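Local coordinates for protein cytochrome P450 reductase (Amycolatopsis methanolica 239, PDB 5OGX) that transfers electrons from NADH, through its FAD and [2Fe-2S] cluster, to the cytochrome P450 partner that O-demethylates guaiacol and other lignin-derived aromatics, at residues Ser300-Gly305 / Arg326-Lys331. Residues are numbered along the deposited sequence; the frame is centred on the assembly and turned at random. Where two conformers were deposited one is given.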
loop_
_atom_site.group_PDB
_atom_site.type_symbol
_atom_site.label_atom_id
_atom_site.label_comp_id
_atom_site.label_asym_id
_atom_site.label_seq_id
_atom_site.Cartn_x
_atom_site.Cartn_y
_atom_site.Cartn_z
ATOM N N SER A 300 -2.187 -13.507 -12.009
ATOM C CA SER A 300 -1.585 -12.731 -10.937
ATOM C C SER A 300 -2.712 -12.198 -10.069
ATOM O O SER A 300 -3.831 -11.988 -10.553
ATOM C CB SER A 300 -0.725 -11.582 -11.481
ATOM O OG SER A 300 0.224 -12.051 -12.438
ATOM N N GLY A 301 -2.424 -12.005 -8.780
ATOM C CA GLY A 301 -3.449 -11.529 -7.862
ATOM C C GLY A 301 -2.942 -10.442 -6.945
ATOM O O GLY A 301 -1.814 -10.491 -6.455
ATOM N N TRP A 302 -3.797 -9.460 -6.698
ATOM C CA TRP A 302 -3.459 -8.262 -5.938
ATOM C C TRP A 302 -4.542 -8.065 -4.888
ATOM O O TRP A 302 -5.692 -7.788 -5.236
ATOM C CB TRP A 302 -3.377 -7.046 -6.867
ATOM C CG TRP A 302 -2.389 -7.275 -7.978
ATOM C CD1 TRP A 302 -2.521 -8.092 -9.076
ATOM C CD2 TRP A 302 -1.104 -6.690 -8.060
ATOM N NE1 TRP A 302 -1.367 -8.044 -9.841
ATOM C CE2 TRP A 302 -0.486 -7.187 -9.228
ATOM C CE3 TRP A 302 -0.410 -5.794 -7.248
ATOM C CZ2 TRP A 302 0.799 -6.822 -9.601
ATOM C CZ3 TRP A 302 0.881 -5.440 -7.616
ATOM C CH2 TRP A 302 1.464 -5.948 -8.788
ATOM N N LEU A 303 -4.185 -8.184 -3.600
ATOM C CA LEU A 303 -5.166 -8.112 -2.526
ATOM C C LEU A 303 -4.823 -6.940 -1.621
ATOM O O LEU A 303 -3.678 -6.821 -1.174
ATOM C CB LEU A 303 -5.186 -9.403 -1.688
ATOM C CG LEU A 303 -5.809 -10.663 -2.283
ATOM C CD1 LEU A 303 -5.106 -11.891 -1.750
ATOM C CD2 LEU A 303 -7.285 -10.733 -1.914
ATOM N N CYS A 304 -5.814 -6.105 -1.314
ATOM C CA CYS A 304 -5.551 -4.990 -0.414
ATOM C C CYS A 304 -6.764 -4.738 0.468
ATOM O O CYS A 304 -7.895 -4.705 -0.018
ATOM C CB CYS A 304 -5.190 -3.739 -1.211
ATOM S SG CYS A 304 -5.057 -2.269 -0.205
ATOM N N GLY A 305 -6.525 -4.558 1.759
ATOM C CA GLY A 305 -7.604 -4.326 2.693
ATOM C C GLY A 305 -7.163 -4.696 4.091
ATOM O O GLY A 305 -5.972 -4.815 4.368
ATOM N N ARG A 326 3.130 -14.846 -7.944
ATOM C CA ARG A 326 2.315 -13.846 -8.620
ATOM C C ARG A 326 1.206 -13.315 -7.728
ATOM O O ARG A 326 0.235 -12.728 -8.231
ATOM C CB ARG A 326 1.738 -14.441 -9.901
ATOM C CG ARG A 326 2.846 -14.907 -10.839
ATOM C CD ARG A 326 2.298 -15.420 -12.158
ATOM N NE ARG A 326 1.732 -14.352 -12.977
ATOM C CZ ARG A 326 2.341 -13.790 -14.020
ATOM N NH1 ARG A 326 3.557 -14.190 -14.386
ATOM N NH2 ARG A 326 1.729 -12.822 -14.701
ATOM N N ILE A 327 1.348 -13.472 -6.416
ATOM C CA ILE A 327 0.372 -12.974 -5.461
ATOM C C ILE A 327 0.986 -11.796 -4.727
ATOM O O ILE A 327 2.067 -11.915 -4.132
ATOM C CB ILE A 327 -0.074 -14.072 -4.489
ATOM C CG1 ILE A 327 -0.715 -15.232 -5.257
ATOM C CG2 ILE A 327 -0.978 -13.494 -3.410
ATOM C CD1 ILE A 327 -1.077 -16.438 -4.394
ATOM N N HIS A 328 0.290 -10.673 -4.752
ATOM C CA HIS A 328 0.777 -9.417 -4.191
ATOM C C HIS A 328 -0.198 -8.936 -3.124
ATOM O O HIS A 328 -1.412 -9.051 -3.296
ATOM C CB HIS A 328 0.919 -8.360 -5.305
ATOM C CG HIS A 328 1.660 -8.851 -6.512
ATOM N ND1 HIS A 328 2.994 -8.571 -6.733
ATOM C CD2 HIS A 328 1.257 -9.611 -7.560
ATOM C CE1 HIS A 328 3.377 -9.132 -7.870
ATOM N NE2 HIS A 328 2.344 -9.773 -8.386
ATOM N N ARG A 329 0.320 -8.383 -2.020
ATOM C CA ARG A 329 -0.528 -8.065 -0.866
ATOM C C ARG A 329 -0.188 -6.697 -0.308
ATOM O O ARG A 329 0.990 -6.329 -0.245
ATOM C CB ARG A 329 -0.359 -9.077 0.299
ATOM C CG ARG A 329 -0.017 -10.501 -0.081
ATOM C CD ARG A 329 1.051 -11.111 0.832
ATOM N NE ARG A 329 1.219 -12.534 0.536
ATOM C CZ ARG A 329 1.839 -12.997 -0.546
ATOM N NH1 ARG A 329 2.384 -12.156 -1.414
ATOM N NH2 ARG A 329 1.931 -14.301 -0.749
ATOM N N GLU A 330 -1.219 -5.970 0.135
ATOM C CA GLU A 330 -1.062 -4.736 0.908
ATOM C C GLU A 330 -2.053 -4.788 2.067
ATOM O O GLU A 330 -3.270 -4.721 1.863
ATOM C CB GLU A 330 -1.293 -3.483 0.051
ATOM C CG GLU A 330 -1.007 -2.183 0.803
ATOM C CD GLU A 330 0.473 -1.822 0.742
ATOM O OE1 GLU A 330 1.304 -2.661 1.147
ATOM O OE2 GLU A 330 0.804 -0.717 0.269
ATOM N N LYS A 331 -1.559 -4.914 3.294
ATOM C CA LYS A 331 -2.465 -5.015 4.437
ATOM C C LYS A 331 -2.608 -3.676 5.147
ATOM O O LYS A 331 -1.604 -3.059 5.527
ATOM C CB LYS A 331 -1.977 -6.078 5.420
ATOM C CG LYS A 331 -1.633 -7.391 4.749
ATOM C CD LYS A 331 -0.970 -8.313 5.749
ATOM C CE LYS A 331 -1.184 -9.752 5.396
ATOM N NZ LYS A 331 -0.076 -10.583 5.944
HETATM O O HOH W 1 2.614 -10.967 -11.002
#
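Strands 300-305 and 327-331 are the two parallel strands of a beta-alpha-beta crossover through helix 307-319, and Trp302 and His328 stack their rings on one face. The imidazole lies flat over the six-membered ring of Trp302, centroids 3.7 Å apart and planes 7° from parallel, with His328 CD2 3.4 Å from Trp302 CE2. With CG anti to the carbonyl carbon in both (chi1 -56° and -49°), the two side chains of this in-register pair point the same way, side by side. Cutting Trp302 back to an alanine takes away the indole, which is likely to leave the imidazole without its stacking partner and a gap beside Leu212 and Ile225. One water joins His328 NE2 to Ser300 OG, the hydroxyl that Arg326 approaches with both NE and NH2 in weak, bent bonds; Arg326 NH1 pairs with Asp206. Along both strands the parallel backbone bonds give and take in turn, from Gly301 N to Arg326 O, 2.8 Å, to the longer Gly305 N to Glu330 O, 3.3 Å. On the other face, Leu303 packs against Val314 and Phe317. Glu330 and Lys331 touch FAD at the C-terminal end of this edge strand, in a parallel sheet flanked by helices, characteristic of the NAD-binding domain of ferredoxin reductase-type flavoproteins.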